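Local structure of Non-sulfated chondroitin lyase E66 (3VSN) at residues 45-50 against 309-314; 260-265 against 272-277; 575-580 against 622-627; 629-634 against 641-646. The protein cleaves non-sulfated chondroitin as a lyase of the baculovirus occlusion-derived virion envelope and is essential for oral infection of the insect host. One frame throughout, in Å; residues are numbered along the deposited sequence. Where two conformers were deposited one is given.

How the contacts relate
Contacts 1 and 2 belong to the helical half of the chain, contacts 3 and 4 to its beta-rich half. The first two have centres about 13 Å apart and touch: Ser45 OG lies 2.9 Å from Tyr264 OH, a probable hydrogen bond, and Lys49 packs on Phe260. In sequence, contact 2 is nested inside the loop that contact 1 closes. The side chain of the proton donor Tyr254 is about 7 Å from that of Phe262 and about 10 Å from that of Phe312. Contacts 3 and 4, centres about 19 Å apart, follow one another in sequence, reach the same antiparallel sheet and lie away from the catalytic residues; the centres of contacts 1 and 3 are about 42 Å apart.

Contact 1: residues 45-50 against 309-314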
loop_
_atom_site.group_PDB
_atom_site.type_symbol
_atom_site.label_atom_id
_atom_site.label_comp_id
_atom_site.label_asym_id
_atom_site.label_seq_id
_atom_site.Cartn_x
_atom_site.Cartn_y
_atom_site.Cartn_z
ATOM N N SER A 45 17.972 -3.309 8.221
ATOM C CA SER A 45 17.032 -4.430 8.281
ATOM C C SER A 45 15.906 -4.167 9.279
ATOM O O SER A 45 14.736 -4.415 8.987
ATOM C CB SER A 45 17.766 -5.721 8.649
ATOM O OG SER A 45 16.869 -6.817 8.680
ATOM N N PHE A 46 16.279 -3.655 10.448
ATOM C CA PHE A 46 15.340 -3.300 11.506
ATOM C C PHE A 46 14.335 -2.249 11.023
ATOM O O PHE A 46 13.159 -2.304 11.380
ATOM C CB PHE A 46 16.127 -2.781 12.711
ATOM C CG PHE A 46 15.357 -2.768 14.003
ATOM C CD1 PHE A 46 14.787 -3.935 14.517
ATOM C CD2 PHE A 46 15.250 -1.594 14.738
ATOM C CE1 PHE A 46 14.103 -3.916 15.726
ATOM C CE2 PHE A 46 14.570 -1.569 15.949
ATOM C CZ PHE A 46 13.996 -2.731 16.442
ATOM N N SER A 47 14.797 -1.312 10.193
ATOM C CA SER A 47 13.916 -0.278 9.627
ATOM C C SER A 47 12.850 -0.856 8.687
ATOM O O SER A 47 11.833 -0.212 8.431
ATOM C CB SER A 47 14.726 0.835 8.935
ATOM O OG SER A 47 15.169 0.455 7.640
ATOM N N GLN A 48 13.081 -2.074 8.199
ATOM C CA GLN A 48 12.134 -2.773 7.329
ATOM C C GLN A 48 11.177 -3.681 8.097
ATOM O O GLN A 48 10.126 -4.053 7.576
ATOM C CB GLN A 48 12.877 -3.621 6.295
ATOM C CG GLN A 48 13.714 -2.833 5.302
ATOM C CD GLN A 48 14.341 -3.727 4.250
ATOM O OE1 GLN A 48 14.542 -4.925 4.472
ATOM N NE2 GLN A 48 14.652 -3.151 3.094
ATOM N N LYS A 49 11.550 -4.039 9.326
ATOM C CA LYS A 49 10.818 -5.032 10.114
ATOM C C LYS A 49 9.529 -4.454 10.694
ATOM O O LYS A 49 9.563 -3.485 11.454
ATOM C CB LYS A 49 11.714 -5.584 11.234
ATOM C CG LYS A 49 11.106 -6.746 12.004
ATOM C CD LYS A 49 12.047 -7.243 13.095
ATOM C CE LYS A 49 11.575 -8.579 13.651
ATOM N NZ LYS A 49 12.451 -9.041 14.768
ATOM N N ALA A 50 8.403 -5.070 10.340
ATOM C CA ALA A 50 7.080 -4.578 10.735
ATOM C C ALA A 50 6.840 -4.630 12.247
ATOM O O ALA A 50 6.387 -3.650 12.839
ATOM C CB ALA A 50 5.985 -5.335 9.989
ATOM N N ILE A 309 7.203 0.531 4.893
ATOM C CA ILE A 309 7.213 0.446 3.421
ATOM C C ILE A 309 8.176 1.443 2.765
ATOM O O ILE A 309 8.753 1.155 1.719
ATOM C CB ILE A 309 5.792 0.545 2.810
ATOM C CG1 ILE A 309 5.757 -0.110 1.419
ATOM C CG2 ILE A 309 5.316 1.993 2.771
ATOM C CD1 ILE A 309 4.364 -0.411 0.895
ATOM N N GLY A 310 8.360 2.603 3.394
ATOM C CA GLY A 310 9.267 3.625 2.873
ATOM C C GLY A 310 10.726 3.190 2.875
ATOM O O GLY A 310 11.549 3.754 2.151
ATOM N N ASN A 311 11.037 2.178 3.688
ATOM C CA ASN A 311 12.399 1.659 3.830
ATOM C C ASN A 311 12.664 0.391 3.018
ATOM O O ASN A 311 13.769 -0.157 3.063
ATOM C CB ASN A 311 12.714 1.401 5.314
ATOM C CG ASN A 311 12.512 2.631 6.175
ATOM O OD1 ASN A 311 12.860 3.739 5.778
ATOM N ND2 ASN A 311 11.947 2.441 7.364
ATOM N N PHE A 312 11.659 -0.075 2.280
ATOM C CA PHE A 312 11.787 -1.330 1.534
ATOM C C PHE A 312 12.709 -1.205 0.324
ATOM O O PHE A 312 13.503 -2.111 0.041
ATOM C CB PHE A 312 10.419 -1.848 1.075
ATOM C CG PHE A 312 9.575 -2.450 2.172
ATOM C CD1 PHE A 312 10.033 -2.544 3.488
ATOM C CD2 PHE A 312 8.322 -2.965 1.870
ATOM C CE1 PHE A 312 9.240 -3.115 4.477
ATOM C CE2 PHE A 312 7.528 -3.539 2.849
ATOM C CZ PHE A 312 7.985 -3.610 4.158
ATOM N N ILE A 313 12.575 -0.089 -0.391
ATOM C CA ILE A 313 13.294 0.159 -1.638
ATOM C C ILE A 313 13.677 1.635 -1.745
ATOM O O ILE A 313 13.216 2.461 -0.953
ATOM C CB ILE A 313 12.451 -0.231 -2.879
ATOM C CG1 ILE A 313 11.166 0.607 -2.953
ATOM C CG2 ILE A 313 12.130 -1.720 -2.876
ATOM C CD1 ILE A 313 10.457 0.522 -4.287
ATOM N N THR A 314 14.539 1.952 -2.709
ATOM C CA THR A 314 14.747 3.328 -3.138
ATOM C C THR A 314 13.739 3.592 -4.249
ATOM O O THR A 314 13.748 2.909 -5.279
ATOM C CB THR A 314 16.182 3.572 -3.647
ATOM O OG1 THR A 314 17.108 3.359 -2.577
ATOM C CG2 THR A 314 16.342 5.008 -4.164
#
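Gln48 and Asn311 exchange amide hydrogen bonds with the opposing backbone, and Phe312 fits in beside them. Gln48 NE2 donates to Asn311 O at 3.1 Å, nearly straight at 166° and within the plane of its own amide, though tilted from the plane of the carbonyl it reaches. CG stands anti to the carbonyl carbon (chi1 -65°) and the chain runs extended beyond it, which carries the amide from the last turn of the helix across to the loop. In return Asn311 ND2 gives a 2.9 Å bond to Ser47 O, arriving from above that carbonyl plane. The CB of Asn311 also rests 3.5 Å from Ser47 OG, whose hydroxyl is bonded to Tyr44 O one turn back. Phe312 turns its ring edge to the same helix end: CE1 lies 3.4 Å from Gln48 O, close to the ring plane. Over one face of this ring sits Ile309 CA of its own segment. The contact thus ties the C-terminal end of helix 29-48, part of the alpha/alpha toroid, to the loop leading from helix 276-284 to strand 318-322 and the next sheet; around it, Phe312 stacks on Tyr259 and packs against Ile256 of helix 253-258 and Ile283 of helix 276-284.

Contact 2: residues 260-265 against 272-277; sequences FTFAYY and EVINTV
Ile274 reaches across to Phe262 and Tyr265 with the tip of its longer branch, making a van der Waals contact of methyl groups with side chains and backbone carbonyls. From CB the side chain divides. CG2 lies anti to the backbone N, whereas CG1 stands beside that nitrogen (chi1 -61°) and continues extended (chi2 172°); this places CD1 at the end of the branch, against the helix. This CD1 does the touching: it is 3.6 Å from Phe262 O, 3.7 Å from Phe262 CB and 4.2 Å from Tyr265 CB, and thus rests on backbone and side-chain roots one helical turn apart. It meets the Phe262 ring obliquely, 4.1 Å from both CG and CD1, and the two side chains cross at about a right angle. Next to it Val273 CG2 approaches Tyr265 O at 3.8 Å. The tyrosine ring itself leads elsewhere, its OH bonded to Met193 O of helix 189-205. Leu279 touches both Ile274 and Phe262, extending the apolar layer, and Asn275 occupies the N-cap of helix 276-284 with OD1 on Gly278 N. The loop leading into helix 276-284 thus packs back on the preceding helix 262-269, within the alpha/alpha toroid characteristic of polysaccharide lyase family 8 enzymes.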
loop_
_atom_site.group_PDB
_atom_site.type_symbol
_atom_site.label_atom_id
_atom_site.label_comp_id
_atom_site.label_asym_id
_atom_site.label_seq_id
_atom_site.Cartn_x
_atom_site.Cartn_y
_atom_site.Cartn_z
ATOM N N PHE A 260 11.253 -7.870 5.455
ATOM C CA PHE A 260 12.612 -7.759 5.989
ATOM C C PHE A 260 13.406 -9.070 5.884
ATOM O O PHE A 260 14.634 -9.046 5.828
ATOM C CB PHE A 260 12.614 -7.223 7.429
ATOM C CG PHE A 260 12.387 -8.278 8.474
ATOM C CD1 PHE A 260 11.104 -8.729 8.756
ATOM C CD2 PHE A 260 13.459 -8.818 9.181
ATOM C CE1 PHE A 260 10.893 -9.707 9.720
ATOM C CE2 PHE A 260 13.254 -9.798 10.144
ATOM C CZ PHE A 260 11.967 -10.241 10.412
ATOM N N THR A 261 12.705 -10.205 5.850
ATOM C CA THR A 261 13.365 -11.511 5.739
ATOM C C THR A 261 13.996 -11.745 4.364
ATOM O O THR A 261 14.926 -12.545 4.240
ATOM C CB THR A 261 12.414 -12.695 6.036
ATOM O OG1 THR A 261 11.465 -12.838 4.970
ATOM C CG2 THR A 261 11.686 -12.512 7.366
ATOM N N PHE A 262 13.493 -11.054 3.339
ATOM C CA PHE A 262 13.906 -11.335 1.961
ATOM C C PHE A 262 15.405 -11.153 1.744
ATOM O O PHE A 262 16.035 -11.975 1.079
ATOM C CB PHE A 262 13.112 -10.508 0.937
ATOM C CG PHE A 262 11.620 -10.744 0.969
ATOM C CD1 PHE A 262 11.080 -11.917 1.494
ATOM C CD2 PHE A 262 10.754 -9.792 0.438
ATOM C CE1 PHE A 262 9.708 -12.119 1.516
ATOM C CE2 PHE A 262 9.382 -9.995 0.451
ATOM C CZ PHE A 262 8.858 -11.157 0.991
ATOM N N ALA A 263 15.965 -10.088 2.322
ATOM C CA ALA A 263 17.402 -9.808 2.236
ATOM C C ALA A 263 18.256 -10.944 2.812
ATOM O O ALA A 263 19.352 -11.214 2.313
ATOM C CB ALA A 263 17.733 -8.493 2.927
ATOM N N TYR A 264 17.751 -11.598 3.858
ATOM C CA TYR A 264 18.444 -12.729 4.485
ATOM C C TYR A 264 18.494 -13.939 3.553
ATOM O O TYR A 264 19.561 -14.518 3.340
ATOM C CB TYR A 264 17.788 -13.105 5.818
ATOM C CG TYR A 264 17.913 -12.035 6.875
ATOM C CD1 TYR A 264 18.980 -12.037 7.771
ATOM C CD2 TYR A 264 16.970 -11.011 6.972
ATOM C CE1 TYR A 264 19.100 -11.053 8.741
ATOM C CE2 TYR A 264 17.084 -10.021 7.937
ATOM C CZ TYR A 264 18.150 -10.046 8.817
ATOM O OH TYR A 264 18.266 -9.065 9.775
ATOM N N TYR A 265 17.342 -14.306 2.994
ATOM C CA TYR A 265 17.257 -15.439 2.069
ATOM C C TYR A 265 18.072 -15.234 0.796
ATOM O O TYR A 265 18.679 -16.179 0.280
ATOM C CB TYR A 265 15.800 -15.773 1.741
ATOM C CG TYR A 265 15.046 -16.338 2.921
ATOM C CD1 TYR A 265 15.408 -17.564 3.484
ATOM C CD2 TYR A 265 13.975 -15.646 3.485
ATOM C CE1 TYR A 265 14.726 -18.082 4.574
ATOM C CE2 TYR A 265 13.282 -16.157 4.572
ATOM C CZ TYR A 265 13.663 -17.375 5.110
ATOM O OH TYR A 265 12.980 -17.884 6.190
ATOM N N GLU A 272 18.700 -15.849 -7.059
ATOM C CA GLU A 272 17.695 -16.529 -7.877
ATOM C C GLU A 272 16.457 -16.984 -7.103
ATOM O O GLU A 272 15.424 -17.281 -7.705
ATOM C CB GLU A 272 18.317 -17.704 -8.643
ATOM C CG GLU A 272 18.664 -17.393 -10.094
ATOM C CD GLU A 272 19.771 -16.366 -10.236
ATOM O OE1 GLU A 272 19.638 -15.464 -11.094
ATOM O OE2 GLU A 272 20.777 -16.459 -9.494
ATOM N N VAL A 273 16.549 -17.024 -5.773
ATOM C CA VAL A 273 15.454 -17.575 -4.949
ATOM C C VAL A 273 14.184 -16.717 -4.813
ATOM O O VAL A 273 13.105 -17.244 -4.547
ATOM C CB VAL A 273 15.938 -18.044 -3.550
ATOM C CG1 VAL A 273 16.979 -19.150 -3.687
ATOM C CG2 VAL A 273 16.480 -16.884 -2.723
ATOM N N ILE A 274 14.311 -15.405 -4.988
ATOM C CA ILE A 274 13.158 -14.505 -4.871
ATOM C C ILE A 274 12.961 -13.686 -6.148
ATOM O O ILE A 274 13.924 -13.202 -6.729
ATOM C CB ILE A 274 13.300 -13.560 -3.656
ATOM C CG1 ILE A 274 13.367 -14.366 -2.353
ATOM C CG2 ILE A 274 12.137 -12.578 -3.598
ATOM C CD1 ILE A 274 13.708 -13.554 -1.122
ATOM N N ASN A 275 11.709 -13.541 -6.578
ATOM C CA ASN A 275 11.370 -12.670 -7.705
ATOM C C ASN A 275 11.521 -11.194 -7.306
ATOM O O ASN A 275 10.535 -10.483 -7.100
ATOM C CB ASN A 275 9.952 -12.985 -8.205
ATOM C CG ASN A 275 9.563 -12.195 -9.447
ATOM O OD1 ASN A 275 10.383 -11.514 -10.056
ATOM N ND2 ASN A 275 8.292 -12.287 -9.822
ATOM N N THR A 276 12.775 -10.752 -7.212
ATOM C CA THR A 276 13.121 -9.409 -6.733
ATOM C C THR A 276 12.555 -8.296 -7.615
ATOM O O THR A 276 12.074 -7.285 -7.099
ATOM C CB THR A 276 14.653 -9.253 -6.555
ATOM O OG1 THR A 276 15.097 -10.152 -5.533
ATOM C CG2 THR A 276 15.033 -7.828 -6.142
ATOM N N VAL A 277 12.607 -8.486 -8.934
ATOM C CA VAL A 277 12.063 -7.498 -9.869
ATOM C C VAL A 277 10.553 -7.332 -9.653
ATOM O O VAL A 277 10.063 -6.207 -9.515
ATOM C CB VAL A 277 12.384 -7.853 -11.340
ATOM C CG1 VAL A 277 11.657 -6.912 -12.296
ATOM C CG2 VAL A 277 13.887 -7.791 -11.585
#

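Contact 3: residues 575-580 against 622-627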
loop_
_atom_site.group_PDB
_atom_site.type_symbol
_atom_site.label_atom_id
_atom_site.label_comp_id
_atom_site.label_asym_id
_atom_site.label_seq_id
_atom_site.Cartn_x
_atom_site.Cartn_y
_atom_site.Cartn_z
ATOM N N ASN A 575 -16.902 12.467 -24.298
ATOM C CA ASN A 575 -15.657 12.825 -24.969
ATOM C C ASN A 575 -15.001 14.004 -24.245
ATOM O O ASN A 575 -15.248 15.165 -24.584
ATOM C CB ASN A 575 -15.930 13.136 -26.451
ATOM C CG ASN A 575 -14.677 13.073 -27.313
ATOM O OD1 ASN A 575 -13.798 12.229 -27.112
ATOM N ND2 ASN A 575 -14.604 13.955 -28.299
ATOM N N ILE A 576 -14.182 13.693 -23.235
ATOM C CA ILE A 576 -13.601 14.709 -22.347
ATOM C C ILE A 576 -12.119 14.959 -22.620
ATOM O O ILE A 576 -11.276 14.091 -22.384
ATOM C CB ILE A 576 -13.780 14.345 -20.850
ATOM C CG1 ILE A 576 -15.245 13.990 -20.530
ATOM C CG2 ILE A 576 -13.259 15.465 -19.948
ATOM C CD1 ILE A 576 -16.252 15.078 -20.840
ATOM N N TYR A 577 -11.820 16.168 -23.087
ATOM C CA TYR A 577 -10.457 16.587 -23.402
ATOM C C TYR A 577 -9.908 17.479 -22.288
ATOM O O TYR A 577 -10.516 18.500 -21.949
ATOM C CB TYR A 577 -10.454 17.303 -24.770
ATOM C CG TYR A 577 -9.231 18.139 -25.127
ATOM C CD1 TYR A 577 -7.935 17.728 -24.792
ATOM C CD2 TYR A 577 -9.376 19.327 -25.842
ATOM C CE1 TYR A 577 -6.827 18.494 -25.132
ATOM C CE2 TYR A 577 -8.273 20.095 -26.193
ATOM C CZ TYR A 577 -7.004 19.677 -25.834
ATOM O OH TYR A 577 -5.912 20.438 -26.183
ATOM N N VAL A 578 -8.771 17.082 -21.715
ATOM C CA VAL A 578 -8.093 17.885 -20.703
ATOM C C VAL A 578 -6.768 18.401 -21.256
ATOM O O VAL A 578 -5.913 17.622 -21.677
ATOM C CB VAL A 578 -7.846 17.102 -19.388
ATOM C CG1 VAL A 578 -7.195 17.998 -18.338
ATOM C CG2 VAL A 578 -9.148 16.528 -18.851
ATOM N N ASN A 579 -6.620 19.720 -21.278
ATOM C CA ASN A 579 -5.345 20.337 -21.612
ATOM C C ASN A 579 -4.779 20.979 -20.352
ATOM O O ASN A 579 -5.278 22.008 -19.894
ATOM C CB ASN A 579 -5.510 21.364 -22.745
ATOM C CG ASN A 579 -4.179 21.921 -23.241
ATOM O OD1 ASN A 579 -3.119 21.642 -22.674
ATOM N ND2 ASN A 579 -4.232 22.719 -24.307
ATOM N N VAL A 580 -3.747 20.356 -19.785
ATOM C CA VAL A 580 -3.124 20.851 -18.555
ATOM C C VAL A 580 -2.477 22.218 -18.785
ATOM O O VAL A 580 -2.406 23.040 -17.871
ATOM C CB VAL A 580 -2.083 19.853 -17.991
ATOM C CG1 VAL A 580 -1.471 20.384 -16.707
ATOM C CG2 VAL A 580 -2.724 18.496 -17.738
ATOM N N THR A 622 -7.979 14.079 -33.253
ATOM C CA THR A 622 -8.907 15.134 -33.675
ATOM C C THR A 622 -9.540 15.836 -32.460
ATOM O O THR A 622 -9.598 17.069 -32.403
ATOM C CB THR A 622 -9.997 14.568 -34.620
ATOM O OG1 THR A 622 -9.373 13.965 -35.766
ATOM C CG2 THR A 622 -10.962 15.659 -35.086
ATOM N N SER A 623 -9.984 15.051 -31.481
ATOM C CA SER A 623 -10.602 15.597 -30.267
ATOM C C SER A 623 -9.676 16.500 -29.448
ATOM O O SER A 623 -10.130 17.491 -28.873
ATOM C CB SER A 623 -11.161 14.475 -29.395
ATOM O OG SER A 623 -12.285 13.879 -30.025
ATOM N N ILE A 624 -8.388 16.172 -29.403
ATOM C CA ILE A 624 -7.420 16.997 -28.662
ATOM C C ILE A 624 -6.833 18.131 -29.518
ATOM O O ILE A 624 -5.887 18.802 -29.107
ATOM C CB ILE A 624 -6.300 16.150 -27.999
ATOM C CG1 ILE A 624 -5.403 15.496 -29.059
ATOM C CG2 ILE A 624 -6.900 15.121 -27.047
ATOM C CD1 ILE A 624 -4.026 15.109 -28.553
ATOM N N GLY A 625 -7.396 18.334 -30.706
ATOM C CA GLY A 625 -7.046 19.481 -31.548
ATOM C C GLY A 625 -5.840 19.273 -32.442
ATOM O O GLY A 625 -5.248 20.239 -32.926
ATOM N N GLU A 626 -5.473 18.015 -32.666
ATOM C CA GLU A 626 -4.314 17.700 -33.503
ATOM C C GLU A 626 -4.669 16.645 -34.568
ATOM O O GLU A 626 -4.122 15.539 -34.566
ATOM C CB GLU A 626 -3.124 17.283 -32.626
ATOM C CG GLU A 626 -2.800 18.303 -31.535
ATOM C CD GLU A 626 -1.531 18.001 -30.761
ATOM O OE1 GLU A 626 -0.526 17.614 -31.390
ATOM O OE2 GLU A 626 -1.534 18.175 -29.520
ATOM N N PRO A 627 -5.584 17.003 -35.495
ATOM C CA PRO A 627 -6.180 16.014 -36.406
ATOM C C PRO A 627 -5.196 15.342 -37.368
ATOM O O PRO A 627 -5.428 14.201 -37.772
ATOM C CB PRO A 627 -7.219 16.829 -37.184
ATOM C CG PRO A 627 -6.725 18.236 -37.119
ATOM C CD PRO A 627 -6.085 18.365 -35.768
HETATM O O HOH W 1 -12.675 11.307 -29.473
#
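Tyr577 on strand 575-579 faces the end of helix 614-623, where Ile624 is the first residue to leave helical geometry and the nearest CA atoms, those of Tyr577 and Ile624, are 6.1 Å apart. The tyrosine ring turns one face to this turn: Ile624 CA sits 3.8 Å from its centroid, only 6° off the ring normal, a CH-pi contact through the middle of the face. On the same side of the ring, but displaced past its CD1 rim, Ile624 CG2 comes within 3.6 Å of Tyr577 CD1. With CG anti to the backbone N (chi1 164°), Tyr577 extends from the strand to reach the helix end. That end is a Schellman motif, Gly625 with its positive phi as the C-prime residue, and it packs on the seven-stranded antiparallel sheet of which strand 575-579 is the second member. Further along, Asn575 ND2 donates to Ser623 OG at 2.9 Å, practically straight (177°) and in the amide plane. Water 1 completes a second path, donating to Asn575 OD1 at 2.8 Å and lying 2.7 Å from Ser623 OG. The same hydroxyl is bonded to Asn619 O one turn back, while Asn575 ND2 also reaches Val570 O.

Contact 4: residues 629-634 against 641-646; sequences LQYSPS and NGFKLN
Phe643 carries the tight part of this contact, its ring meeting Tyr631 through CE2 and Pro633 through CE1. Tyr631 and Phe643 reach toward each other and meet at their rims, without stacking: CE2 of Tyr631 is 3.5 Å from CE2 of Phe643, with the centroids 5.9 Å apart and the planes inclined at 62°. Relative to the tyrosine ring, the phenylalanine atom lies at the edge, near the plane; relative to the phenylalanine ring, Tyr631 CE2 approaches obliquely, while Tyr631 OH lies in the plane at the ring edge, 3.6 Å from Phe643 CE2. The tyrosine CG is placed between its backbone N and carbonyl carbon (chi1 67°), which brings the ring to Phe643 on strand 642-645 of the other sheet. Pro633 meets the phenylalanine ring obliquely, its CG 3.7 Å from Phe643 CE1 and its CB 3.8 Å from the same atom. Strand 631-633 is an outermost strand of a seven-stranded antiparallel sheet and strand 642-645 the central one of a three-stranded antiparallel sheet, so these side chains join two sheets. Phe656 of strand 654-658 packs edge-to-face with both aromatic rings, and Phe614 does so with Phe643, continuing the aromatic cluster. The contact loosens toward the C-terminal ends of both segments. There the exposed residues Ser634 and Asn646 approach no closer than 4.4 Å, from Ser634 O to Asn646 ND2, and Ser634 directs its CB away from the other segment.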
loop_
_atom_site.group_PDB
_atom_site.type_symbol
_atom_site.label_atom_id
_atom_site.label_comp_id
_atom_site.label_asym_id
_atom_site.label_seq_id
_atom_site.Cartn_x
_atom_site.Cartn_y
_atom_site.Cartn_z
ATOM N N LEU A 629 -1.873 14.639 -36.814
ATOM C CA LEU A 629 -0.687 14.072 -36.157
ATOM C C LEU A 629 -0.175 12.821 -36.860
ATOM O O LEU A 629 -0.948 11.915 -37.173
ATOM C CB LEU A 629 -0.970 13.722 -34.694
ATOM C CG LEU A 629 -0.662 14.700 -33.563
ATOM C CD1 LEU A 629 -0.744 13.945 -32.244
ATOM C CD2 LEU A 629 0.694 15.380 -33.710
ATOM N N GLN A 630 1.131 12.791 -37.109
ATOM C CA GLN A 630 1.799 11.623 -37.676
ATOM C C GLN A 630 2.405 10.822 -36.536
ATOM O O GLN A 630 2.924 11.395 -35.576
ATOM C CB GLN A 630 2.895 12.038 -38.660
ATOM C CG GLN A 630 2.397 12.730 -39.923
ATOM C CD GLN A 630 1.948 11.755 -40.992
ATOM O OE1 GLN A 630 0.865 11.180 -40.908
ATOM N NE2 GLN A 630 2.781 11.570 -42.014
ATOM N N TYR A 631 2.339 9.499 -36.637
ATOM C CA TYR A 631 2.777 8.646 -35.541
ATOM C C TYR A 631 3.299 7.291 -36.011
ATOM O O TYR A 631 3.024 6.850 -37.131
ATOM C CB TYR A 631 1.645 8.469 -34.519
ATOM C CG TYR A 631 0.470 7.686 -35.050
ATOM C CD1 TYR A 631 -0.544 8.314 -35.774
ATOM C CD2 TYR A 631 0.375 6.315 -34.833
ATOM C CE1 TYR A 631 -1.617 7.593 -36.268
ATOM C CE2 TYR A 631 -0.696 5.586 -35.318
ATOM C CZ TYR A 631 -1.686 6.228 -36.036
ATOM O OH TYR A 631 -2.748 5.505 -36.519
ATOM N N SER A 632 4.040 6.640 -35.123
ATOM C CA SER A 632 4.654 5.350 -35.376
ATOM C C SER A 632 4.468 4.472 -34.131
ATOM O O SER A 632 4.612 4.965 -33.011
ATOM C CB SER A 632 6.144 5.558 -35.665
ATOM O OG SER A 632 6.800 4.329 -35.901
ATOM N N PRO A 633 4.147 3.174 -34.317
ATOM C CA PRO A 633 3.952 2.279 -33.169
ATOM C C PRO A 633 5.261 1.973 -32.439
ATOM O O PRO A 633 6.286 1.746 -33.084
ATOM C CB PRO A 633 3.399 1.006 -33.812
ATOM C CG PRO A 633 3.979 1.008 -35.188
ATOM C CD PRO A 633 4.006 2.454 -35.599
ATOM N N SER A 634 5.218 1.967 -31.109
ATOM C CA SER A 634 6.400 1.680 -30.292
ATOM C C SER A 634 6.388 0.272 -29.688
ATOM O O SER A 634 7.431 -0.371 -29.595
ATOM C CB SER A 634 6.560 2.722 -29.179
ATOM O OG SER A 634 6.759 4.017 -29.723
ATOM N N ASN A 641 -7.369 -3.568 -39.202
ATOM C CA ASN A 641 -7.565 -2.135 -39.415
ATOM C C ASN A 641 -7.074 -1.294 -38.234
ATOM O O ASN A 641 -7.747 -0.358 -37.800
ATOM C CB ASN A 641 -9.041 -1.839 -39.714
ATOM C CG ASN A 641 -9.234 -0.563 -40.514
ATOM O OD1 ASN A 641 -8.352 -0.142 -41.262
ATOM N ND2 ASN A 641 -10.405 0.050 -40.371
ATOM N N GLY A 642 -5.894 -1.634 -37.721
ATOM C CA GLY A 642 -5.322 -0.928 -36.582
ATOM C C GLY A 642 -4.024 -1.559 -36.122
ATOM O O GLY A 642 -3.247 -2.050 -36.943
ATOM N N PHE A 643 -3.797 -1.545 -34.811
ATOM C CA PHE A 643 -2.582 -2.100 -34.221
ATOM C C PHE A 643 -2.910 -3.139 -33.161
ATOM O O PHE A 643 -3.953 -3.072 -32.519
ATOM C CB PHE A 643 -1.738 -1.001 -33.572
ATOM C CG PHE A 643 -1.272 0.053 -34.526
ATOM C CD1 PHE A 643 -0.063 -0.085 -35.202
ATOM C CD2 PHE A 643 -2.032 1.204 -34.729
ATOM C CE1 PHE A 643 0.371 0.897 -36.079
ATOM C CE2 PHE A 643 -1.601 2.186 -35.603
ATOM C CZ PHE A 643 -0.397 2.034 -36.279
ATOM N N LYS A 644 -1.996 -4.080 -32.973
ATOM C CA LYS A 644 -2.124 -5.111 -31.960
ATOM C C LYS A 644 -0.895 -5.035 -31.064
ATOM O O LYS A 644 0.209 -4.825 -31.553
ATOM C CB LYS A 644 -2.221 -6.478 -32.631
ATOM C CG LYS A 644 -2.334 -7.672 -31.701
ATOM C CD LYS A 644 -2.544 -8.937 -32.521
ATOM C CE LYS A 644 -2.412 -10.196 -31.684
ATOM N NZ LYS A 644 -3.570 -10.336 -30.758
ATOM N N LEU A 645 -1.088 -5.209 -29.759
ATOM C CA LEU A 645 0.020 -5.173 -28.803
ATOM C C LEU A 645 1.067 -6.248 -29.101
ATOM O O LEU A 645 0.715 -7.390 -29.399
ATOM C CB LEU A 645 -0.502 -5.353 -27.375
ATOM C CG LEU A 645 -1.389 -4.242 -26.797
ATOM C CD1 LEU A 645 -2.008 -4.701 -25.486
ATOM C CD2 LEU A 645 -0.614 -2.943 -26.606
ATOM N N ASN A 646 2.345 -5.875 -29.024
ATOM C CA ASN A 646 3.441 -6.840 -29.155
ATOM C C ASN A 646 3.363 -7.914 -28.074
ATOM O O ASN A 646 3.620 -9.085 -28.335
ATOM C CB ASN A 646 4.809 -6.146 -29.089
ATOM C CG ASN A 646 5.127 -5.334 -30.335
ATOM O OD1 ASN A 646 4.452 -5.444 -31.358
ATOM N ND2 ASN A 646 6.171 -4.515 -30.252
#